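Local coordinates for putative alcohol dehydrogenase (Sinorhizobium meliloti, PDB 4J6F), which probably catalyses the NAD(P)-dependent oxidation of alcohols, as a member of the medium-chain dehydrogenase/reductase family, at residues Q110-V115 / V136-Y141; C190-G195 / R337-Y342; E196-R201 / R299-G304. All coordinates share one frame; numbering follows the deposited sequence.

Contact 1: residues Q110-V115 / V136-Y141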
loop_
_atom_site.group_PDB
_atom_site.type_symbol
_atom_site.label_atom_id
_atom_site.label_comp_id
_atom_site.label_asym_id
_atom_site.label_seq_id
_atom_site.Cartn_x
_atom_site.Cartn_y
_atom_site.Cartn_z
ATOM N N GLN A 110 -21.532 -19.446 14.580
ATOM C CA GLN A 110 -20.999 -18.160 14.112
ATOM C C GLN A 110 -21.613 -16.969 14.904
ATOM O O GLN A 110 -22.335 -17.165 15.897
ATOM C CB GLN A 110 -21.234 -18.008 12.599
ATOM C CG GLN A 110 -20.810 -19.213 11.772
ATOM C CD GLN A 110 -20.902 -18.969 10.284
ATOM O OE1 GLN A 110 -21.820 -19.462 9.630
ATOM N NE2 GLN A 110 -19.952 -18.198 9.733
ATOM N N GLY A 111 -21.332 -15.744 14.464
ATOM C CA GLY A 111 -21.904 -14.558 15.090
ATOM C C GLY A 111 -20.833 -13.815 15.845
ATOM O O GLY A 111 -20.247 -14.353 16.785
ATOM N N THR A 112 -20.533 -12.609 15.382
ATOM C CA THR A 112 -19.471 -11.790 15.939
ATOM C C THR A 112 -19.930 -10.680 16.866
ATOM O O THR A 112 -19.312 -10.427 17.883
ATOM C CB THR A 112 -18.637 -11.154 14.817
ATOM O OG1 THR A 112 -19.509 -10.620 13.826
ATOM C CG2 THR A 112 -17.773 -12.177 14.166
ATOM N N ASP A 113 -21.014 -10.016 16.502
ATOM C CA ASP A 113 -21.492 -8.831 17.225
ATOM C C ASP A 113 -22.482 -9.151 18.329
ATOM O O ASP A 113 -23.653 -8.790 18.251
ATOM C CB ASP A 113 -22.104 -7.840 16.249
ATOM C CG ASP A 113 -21.123 -7.396 15.195
ATOM O OD1 ASP A 113 -19.906 -7.529 15.443
ATOM O OD2 ASP A 113 -21.564 -6.929 14.119
ATOM N N THR A 114 -21.993 -9.811 19.369
ATOM C CA THR A 114 -22.849 -10.357 20.415
ATOM C C THR A 114 -23.052 -9.383 21.577
ATOM O O THR A 114 -22.095 -8.785 22.092
ATOM C CB THR A 114 -22.269 -11.682 20.936
ATOM O OG1 THR A 114 -22.005 -12.542 19.823
ATOM C CG2 THR A 114 -23.232 -12.373 21.861
ATOM N N VAL A 115 -24.308 -9.223 21.975
ATOM C CA VAL A 115 -24.631 -8.536 23.217
ATOM C C VAL A 115 -25.386 -9.528 24.112
ATOM O O VAL A 115 -26.188 -10.325 23.613
ATOM C CB VAL A 115 -25.478 -7.261 22.968
ATOM C CG1 VAL A 115 -25.935 -6.643 24.285
ATOM C CG2 VAL A 115 -24.697 -6.236 22.163
ATOM N N VAL A 136 -19.811 -7.853 23.620
ATOM C CA VAL A 136 -18.648 -8.707 23.397
ATOM C C VAL A 136 -17.665 -8.092 22.400
ATOM O O VAL A 136 -18.060 -7.666 21.310
ATOM C CB VAL A 136 -19.086 -10.072 22.849
ATOM C CG1 VAL A 136 -17.890 -10.878 22.369
ATOM C CG2 VAL A 136 -19.857 -10.840 23.905
ATOM N N ASP A 137 -16.387 -8.050 22.765
ATOM C CA ASP A 137 -15.338 -7.783 21.788
ATOM C C ASP A 137 -15.009 -9.123 21.142
ATOM O O ASP A 137 -14.471 -10.013 21.790
ATOM C CB ASP A 137 -14.101 -7.195 22.461
ATOM C CG ASP A 137 -12.902 -7.105 21.524
ATOM O OD1 ASP A 137 -13.009 -7.489 20.334
ATOM O OD2 ASP A 137 -11.841 -6.644 21.986
ATOM N N PHE A 138 -15.332 -9.269 19.866
ATOM C CA PHE A 138 -15.188 -10.558 19.194
ATOM C C PHE A 138 -13.725 -11.005 18.983
ATOM O O PHE A 138 -13.482 -12.156 18.610
ATOM C CB PHE A 138 -16.007 -10.587 17.877
ATOM C CG PHE A 138 -15.354 -9.879 16.709
ATOM C CD1 PHE A 138 -14.872 -8.568 16.823
ATOM C CD2 PHE A 138 -15.235 -10.517 15.479
ATOM C CE1 PHE A 138 -14.285 -7.921 15.741
ATOM C CE2 PHE A 138 -14.646 -9.871 14.384
ATOM C CZ PHE A 138 -14.178 -8.567 14.514
ATOM N N SER A 139 -12.762 -10.113 19.234
ATOM C CA SER A 139 -11.353 -10.374 18.892
ATOM C C SER A 139 -10.689 -11.432 19.743
ATOM O O SER A 139 -10.844 -11.429 20.962
ATOM C CB SER A 139 -10.526 -9.111 19.019
ATOM O OG SER A 139 -11.093 -8.071 18.263
ATOM N N ILE A 140 -9.962 -12.343 19.097
ATOM C CA ILE A 140 -8.978 -13.180 19.791
ATOM C C ILE A 140 -7.633 -12.641 19.331
ATOM O O ILE A 140 -7.283 -12.780 18.175
ATOM C CB ILE A 140 -9.101 -14.671 19.434
ATOM C CG1 ILE A 140 -10.531 -15.147 19.643
ATOM C CG2 ILE A 140 -8.136 -15.506 20.259
ATOM C CD1 ILE A 140 -10.849 -16.413 18.870
ATOM N N TYR A 141 -6.892 -11.995 20.213
ATOM C CA TYR A 141 -5.693 -11.306 19.767
ATOM C C TYR A 141 -4.540 -12.257 19.608
ATOM O O TYR A 141 -3.745 -12.108 18.685
ATOM C CB TYR A 141 -5.326 -10.179 20.728
ATOM C CG TYR A 141 -6.341 -9.080 20.711
ATOM C CD1 TYR A 141 -6.293 -8.083 19.741
ATOM C CD2 TYR A 141 -7.383 -9.057 21.633
ATOM C CE1 TYR A 141 -7.239 -7.074 19.713
ATOM C CE2 TYR A 141 -8.335 -8.054 21.609
ATOM C CZ TYR A 141 -8.255 -7.067 20.650
ATOM O OH TYR A 141 -9.196 -6.070 20.626
#
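T112 and F138 illustrate how two side chains can travel together where two segments meet at the mouth of a hairpin: they lie alongside each other and point the same way. The methyl CG2 of T112 comes within 3.3 Å of F138 CD2 at an oblique angle to the ring, and T112 CB also faces that ring carbon. The phenyl is set beside the threonine by its first torsion (chi1 79°), which holds F138 CG between its own backbone N and carbonyl carbon. Y153 meets the same ring with planes at about 45°.

Two residues along, the second pair keeps the backbones in step. V136 N donates to T114 O over 2.9 Å, and next to this bond V136 CG2 rests 3.9 Å from T114 CB. T114 also packs against I66, V68 and C71.

Past V136 the chain turns through D137. Its OD1 takes the backbone N of S139 from above the carboxylate plane in an Asx turn, and S139 OG on its syn lone pair; OD2 receives Y141 OH at 3.0 Å, again syn. On the facing segment D113 centres an inverse gamma turn, its carboxylate held by K376, N74 and the backbone N of C190. Together these features form the open end of the antiparallel beta hairpin 113-121/133-140 in the GroES-like catalytic domain characteristic of medium-chain dehydrogenases.

Contact 2: residues C190-G195 / R337-Y342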
loop_
_atom_site.group_PDB
_atom_site.type_symbol
_atom_site.label_atom_id
_atom_site.label_comp_id
_atom_site.label_asym_id
_atom_site.label_seq_id
_atom_site.Cartn_x
_atom_site.Cartn_y
_atom_site.Cartn_z
ATOM N N CYS A 190 -17.835 -5.872 14.912
ATOM C CA CYS A 190 -17.041 -6.264 13.755
ATOM C C CYS A 190 -16.841 -5.139 12.750
ATOM O O CYS A 190 -15.701 -4.788 12.453
ATOM C CB CYS A 190 -17.632 -7.499 13.066
ATOM S SG CYS A 190 -16.686 -8.084 11.633
ATOM N N ALA A 191 -17.916 -4.564 12.219
ATOM C CA ALA A 191 -17.742 -3.553 11.172
ATOM C C ALA A 191 -17.073 -2.255 11.646
ATOM O O ALA A 191 -16.277 -1.677 10.897
ATOM C CB ALA A 191 -19.043 -3.263 10.450
ATOM N N TYR A 192 -17.373 -1.810 12.872
ATOM C CA TYR A 192 -16.834 -0.532 13.363
ATOM C C TYR A 192 -15.388 -0.658 13.846
ATOM O O TYR A 192 -14.597 0.280 13.703
ATOM C CB TYR A 192 -17.753 0.135 14.405
ATOM C CG TYR A 192 -19.050 0.674 13.798
ATOM C CD1 TYR A 192 -20.015 -0.196 13.279
ATOM C CD2 TYR A 192 -19.308 2.046 13.728
ATOM C CE1 TYR A 192 -21.184 0.278 12.715
ATOM C CE2 TYR A 192 -20.485 2.528 13.167
ATOM C CZ TYR A 192 -21.418 1.637 12.661
ATOM O OH TYR A 192 -22.598 2.073 12.083
ATOM N N LEU A 193 -15.028 -1.816 14.382
ATOM C CA LEU A 193 -13.635 -2.060 14.685
ATOM C C LEU A 193 -12.852 -2.065 13.378
ATOM O O LEU A 193 -11.823 -1.377 13.267
ATOM C CB LEU A 193 -13.449 -3.387 15.419
ATOM C CG LEU A 193 -12.027 -3.692 15.891
ATOM C CD1 LEU A 193 -11.483 -2.590 16.788
ATOM C CD2 LEU A 193 -12.000 -5.022 16.625
ATOM N N THR A 194 -13.356 -2.829 12.397
ATOM C CA THR A 194 -12.755 -2.917 11.064
ATOM C C THR A 194 -12.662 -1.541 10.393
ATOM O O THR A 194 -11.592 -1.139 9.932
ATOM C CB THR A 194 -13.495 -3.948 10.185
ATOM O OG1 THR A 194 -13.323 -5.238 10.764
ATOM C CG2 THR A 194 -12.930 -4.017 8.788
ATOM N N GLY A 195 -13.776 -0.820 10.360
ATOM C CA GLY A 195 -13.776 0.590 9.969
ATOM C C GLY A 195 -12.689 1.429 10.626
ATOM O O GLY A 195 -11.892 2.049 9.925
ATOM N N ARG A 337 -11.120 0.274 22.273
ATOM C CA ARG A 337 -11.408 1.192 23.366
ATOM C C ARG A 337 -12.021 2.475 22.817
ATOM O O ARG A 337 -13.039 2.959 23.327
ATOM C CB ARG A 337 -10.160 1.465 24.188
ATOM C CG ARG A 337 -9.984 0.511 25.359
ATOM C CD ARG A 337 -8.717 0.854 26.142
ATOM N NE ARG A 337 -7.614 -0.073 25.863
ATOM C CZ ARG A 337 -6.488 0.243 25.225
ATOM N NH1 ARG A 337 -6.282 1.480 24.787
ATOM N NH2 ARG A 337 -5.554 -0.681 25.032
ATOM N N ARG A 338 -11.415 2.985 21.746
ATOM C CA ARG A 338 -11.875 4.194 21.083
ATOM C C ARG A 338 -13.292 3.998 20.593
ATOM O O ARG A 338 -14.112 4.911 20.666
ATOM C CB ARG A 338 -10.966 4.553 19.909
ATOM C CG ARG A 338 -11.295 5.890 19.257
ATOM C CD ARG A 338 -10.050 6.517 18.645
ATOM N NE ARG A 338 -9.489 5.671 17.591
ATOM C CZ ARG A 338 -8.385 4.926 17.694
ATOM N NH1 ARG A 338 -7.662 4.905 18.807
ATOM N NH2 ARG A 338 -8.005 4.188 16.663
ATOM N N LEU A 339 -13.585 2.804 20.094
ATOM C CA LEU A 339 -14.927 2.504 19.620
ATOM C C LEU A 339 -15.920 2.559 20.779
ATOM O O LEU A 339 -16.942 3.246 20.691
ATOM C CB LEU A 339 -14.957 1.152 18.916
ATOM C CG LEU A 339 -16.301 0.550 18.545
ATOM C CD1 LEU A 339 -17.065 1.534 17.678
ATOM C CD2 LEU A 339 -16.063 -0.759 17.816
ATOM N N VAL A 340 -15.603 1.863 21.873
ATOM C CA VAL A 340 -16.420 1.961 23.083
ATOM C C VAL A 340 -16.641 3.442 23.422
ATOM O O VAL A 340 -17.784 3.884 23.583
ATOM C CB VAL A 340 -15.816 1.172 24.278
ATOM C CG1 VAL A 340 -16.565 1.461 25.577
ATOM C CG2 VAL A 340 -15.857 -0.320 23.993
ATOM N N ARG A 341 -15.550 4.202 23.480
ATOM C CA ARG A 341 -15.601 5.621 23.782
ATOM C C ARG A 341 -16.559 6.380 22.844
ATOM O O ARG A 341 -17.361 7.204 23.301
ATOM C CB ARG A 341 -14.192 6.196 23.720
ATOM C CG ARG A 341 -13.828 7.154 24.840
ATOM C CD ARG A 341 -12.341 7.076 25.175
ATOM N NE ARG A 341 -11.457 7.262 24.010
ATOM C CZ ARG A 341 -10.521 6.392 23.619
ATOM N NH1 ARG A 341 -10.322 5.263 24.297
ATOM N NH2 ARG A 341 -9.778 6.651 22.551
ATOM N N TYR A 342 -16.498 6.079 21.545
ATOM C CA TYR A 342 -17.369 6.723 20.553
ATOM C C TYR A 342 -18.843 6.443 20.816
ATOM O O TYR A 342 -19.686 7.358 20.792
ATOM C CB TYR A 342 -17.045 6.245 19.137
ATOM C CG TYR A 342 -15.877 6.919 18.448
ATOM C CD1 TYR A 342 -15.399 8.162 18.866
ATOM C CD2 TYR A 342 -15.270 6.319 17.345
ATOM C CE1 TYR A 342 -14.329 8.774 18.221
ATOM C CE2 TYR A 342 -14.205 6.926 16.688
ATOM C CZ TYR A 342 -13.741 8.151 17.132
ATOM O OH TYR A 342 -12.698 8.746 16.480
#
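L339 meets Y192 and L193 where two helices pack, 189-201 and 333-344, both of which link the catalytic and Rossmann-type domains of the medium-chain dehydrogenase fold. The leucine carries this small buried interface; its CA and that of L193 are 6.8 Å apart, the closest CA pair of the two segments. From CB, which points at the other helix, the chain runs on with CG anti to the backbone N (chi1 170°), and the fork at CG delivers both methyls to helix 189-201. CD1 reaches Y192 CB at 3.6 Å. CD2 touches that same tyrosine carbon less closely and lies against the backbone, 3.7 Å from L193 N, with L193 CB farther off at 4.4 Å. Thus one branch is spent on a side-chain root and the other on the seam between two consecutive residues.

Y192 offers L339 little more than its CB. Its CG is placed beside the backbone N, and from there the ring leads away, meeting CD1 only obliquely. It continues to F188, which it meets edge-to-face, and to A222 of helix 218-229, while its OH makes a weak hydrogen bond with Q225. L193 turns its side chain to F138 and S139, bringing the catalytic-domain hairpin against the same helix.

A charged link between the helices runs beside the leucine contact: R338 NH2 makes salt bridges with E196 of helix 189-201 and with D335 of its own helix. The CG of R338 lies over one face of the Y342 ring. One turn of helix 189-201 is doubly tied: C190 O accepts T194 N at 3.1 Å and T194 OG1 at 3.0 Å, the two donors arriving from opposite faces of the carbonyl plane.

Contact 3: residues E196-R201 / R299-G304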
loop_
_atom_site.group_PDB
_atom_site.type_symbol
_atom_site.label_atom_id
_atom_site.label_comp_id
_atom_site.label_asym_id
_atom_site.label_seq_id
_atom_site.Cartn_x
_atom_site.Cartn_y
_atom_site.Cartn_z
ATOM N N GLU A 196 -12.639 1.451 11.958
ATOM C CA GLU A 196 -11.614 2.235 12.673
ATOM C C GLU A 196 -10.192 1.936 12.224
ATOM O O GLU A 196 -9.433 2.877 11.968
ATOM C CB GLU A 196 -11.685 2.044 14.187
ATOM C CG GLU A 196 -12.228 3.234 14.949
ATOM C CD GLU A 196 -11.490 4.532 14.661
ATOM O OE1 GLU A 196 -10.308 4.667 15.044
ATOM O OE2 GLU A 196 -12.111 5.432 14.068
ATOM N N ARG A 197 -9.839 0.642 12.139
ATOM C CA ARG A 197 -8.475 0.213 11.809
ATOM C C ARG A 197 -8.114 0.772 10.454
ATOM O O ARG A 197 -7.038 1.332 10.270
ATOM C CB ARG A 197 -8.367 -1.305 11.757
ATOM C CG ARG A 197 -7.111 -1.922 12.379
ATOM C CD ARG A 197 -5.837 -1.107 12.215
ATOM N NE ARG A 197 -5.006 -1.134 13.420
ATOM C CZ ARG A 197 -3.822 -1.735 13.520
ATOM N NH1 ARG A 197 -3.294 -2.365 12.484
ATOM N NH2 ARG A 197 -3.160 -1.702 14.665
HETATM N N MSE A 198 -9.048 0.643 9.515
HETATM C CA MSE A 198 -8.862 1.119 8.143
HETATM C C MSE A 198 -8.515 2.576 8.190
HETATM O O MSE A 198 -7.540 2.993 7.572
HETATM C CB MSE A 198 -10.118 0.888 7.313
HETATM C CG MSE A 198 -10.239 -0.551 6.823
HETATM SE SE MSE A 198 -11.946 -0.769 5.841
HETATM C CE MSE A 198 -11.579 0.306 4.236
ATOM N N LEU A 199 -9.285 3.353 8.951
ATOM C CA LEU A 199 -9.067 4.797 9.043
ATOM C C LEU A 199 -7.763 5.147 9.753
ATOM O O LEU A 199 -7.173 6.198 9.497
ATOM C CB LEU A 199 -10.254 5.498 9.712
ATOM C CG LEU A 199 -11.555 5.443 8.900
ATOM C CD1 LEU A 199 -12.668 6.215 9.583
ATOM C CD2 LEU A 199 -11.361 5.935 7.471
ATOM N N GLU A 200 -7.318 4.251 10.630
ATOM C CA GLU A 200 -6.074 4.423 11.360
ATOM C C GLU A 200 -4.861 4.076 10.468
ATOM O O GLU A 200 -3.815 4.747 10.510
ATOM C CB GLU A 200 -6.120 3.567 12.634
ATOM C CG GLU A 200 -5.090 3.925 13.700
ATOM C CD GLU A 200 -5.474 5.124 14.554
ATOM O OE1 GLU A 200 -4.895 5.241 15.654
ATOM O OE2 GLU A 200 -6.332 5.946 14.143
ATOM N N ARG A 201 -5.023 3.041 9.644
ATOM C CA ARG A 201 -3.956 2.582 8.753
ATOM C C ARG A 201 -3.701 3.578 7.641
ATOM O O ARG A 201 -2.574 3.761 7.204
ATOM C CB ARG A 201 -4.304 1.221 8.158
ATOM C CG ARG A 201 -4.164 0.059 9.130
ATOM C CD ARG A 201 -2.708 -0.306 9.372
ATOM N NE ARG A 201 -2.040 -0.549 8.104
ATOM C CZ ARG A 201 -2.262 -1.618 7.349
ATOM N NH1 ARG A 201 -3.120 -2.559 7.749
ATOM N NH2 ARG A 201 -1.634 -1.741 6.188
ATOM N N ARG A 299 -3.949 7.762 -0.243
ATOM C CA ARG A 299 -3.950 6.461 0.409
ATOM C C ARG A 299 -5.232 5.676 0.174
ATOM O O ARG A 299 -6.322 6.198 0.308
ATOM C CB ARG A 299 -3.736 6.623 1.907
ATOM C CG ARG A 299 -2.459 7.329 2.275
ATOM C CD ARG A 299 -2.696 8.803 2.455
ATOM N NE ARG A 299 -3.364 9.084 3.712
ATOM C CZ ARG A 299 -3.891 10.257 4.021
ATOM N NH1 ARG A 299 -3.824 11.247 3.160
ATOM N NH2 ARG A 299 -4.481 10.436 5.180
ATOM N N TYR A 300 -5.071 4.407 -0.174
ATOM C CA TYR A 300 -6.170 3.529 -0.467
ATOM C C TYR A 300 -6.204 2.533 0.677
ATOM O O TYR A 300 -5.156 2.100 1.168
ATOM C CB TYR A 300 -5.896 2.830 -1.810
ATOM C CG TYR A 300 -6.807 1.664 -2.113
ATOM C CD1 TYR A 300 -6.527 0.387 -1.605
ATOM C CD2 TYR A 300 -7.950 1.832 -2.893
ATOM C CE1 TYR A 300 -7.361 -0.685 -1.860
ATOM C CE2 TYR A 300 -8.791 0.757 -3.162
ATOM C CZ TYR A 300 -8.495 -0.497 -2.637
ATOM O OH TYR A 300 -9.318 -1.573 -2.892
ATOM N N THR A 301 -7.396 2.164 1.113
ATOM C CA THR A 301 -7.508 1.178 2.164
ATOM C C THR A 301 -8.709 0.257 1.967
ATOM O O THR A 301 -9.746 0.688 1.492
ATOM C CB THR A 301 -7.535 1.847 3.539
ATOM O OG1 THR A 301 -7.458 0.837 4.554
ATOM C CG2 THR A 301 -8.794 2.686 3.713
ATOM N N THR A 302 -8.559 -1.019 2.313
ATOM C CA THR A 302 -9.633 -1.996 2.136
ATOM C C THR A 302 -9.602 -3.095 3.194
ATOM O O THR A 302 -8.549 -3.415 3.742
ATOM C CB THR A 302 -9.579 -2.639 0.732
ATOM O OG1 THR A 302 -10.642 -3.585 0.585
ATOM C CG2 THR A 302 -8.269 -3.361 0.507
ATOM N N ALA A 303 -10.772 -3.629 3.517
ATOM C CA ALA A 303 -10.892 -4.833 4.330
ATOM C C ALA A 303 -11.888 -5.854 3.789
ATOM O O ALA A 303 -12.266 -6.778 4.484
ATOM C CB ALA A 303 -11.215 -4.487 5.766
ATOM N N GLY A 304 -12.322 -5.667 2.557
ATOM C CA GLY A 304 -13.258 -6.553 1.896
ATOM C C GLY A 304 -13.526 -6.011 0.509
ATOM O O GLY A 304 -13.414 -4.818 0.275
#
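Helix 189-201 runs past the C-terminal end of strand 299-302, and the two backbones come nearest at M198 and T301, whose CA atoms are 6.1 Å apart. A single long side chain fills the gap, a worked case of a flexible, unbranched side chain following a strand. M198, present as selenomethionine, leaves the helix toward the strand, with CB and CG passing T301 OG1, CB at 3.8 Å. The chain stays extended through chi2 (177°) and then bends at chi3 (69°), so the last two atoms part company: SE rests on A303 CB at 3.8 Å, while CE folds back along the strand, closest to T301 O at 3.3 Å and also meeting T301 CG2 and T302 CA. M198 and T301 therefore cross at a slant, the threonine presenting its hydroxyl to the root of the methionine and its methyl to the tip. V219, I223 and A279 also touch M198.

T302 turns its CB away from the helix. Its OG1 is bonded chiefly to D280 O, at the C-terminal end of neighbouring strand 277-280, and takes only a weak bond from G304 N, 3.3 Å away. At the far end of the helix, R201 joins the contact to the subunit interface: NH1 binds G327 O, and NH2 binds L323 O of the second subunit. Strand 299-302 lies between 277-280 and 324-327, and helix 189-201 packs on one face of their six-stranded parallel sheet, whose strand order 3-2-1-4-5-6 is that of the Rossmann-type nucleotide-binding fold of this family.

In the fold
From the N terminus, contact 1 comes first, pairing strands 113-121 and 133-140 across 20 intervening residues in the catalytic domain. The chain then enters helix 189-201, whose first half opens contact 2 and whose second half opens contact 3. Contact 3 closes first, at strand 299-302, and so nests within the much longer loop that contact 2 closes at helix 333-344, after the last strand of the parallel sheet. Contact 1 lies in series before both. Helix 189-201 is the common element: its first half touches both the hairpin and the returning helix, and its second half the Rossmann-type sheet, tying all three together.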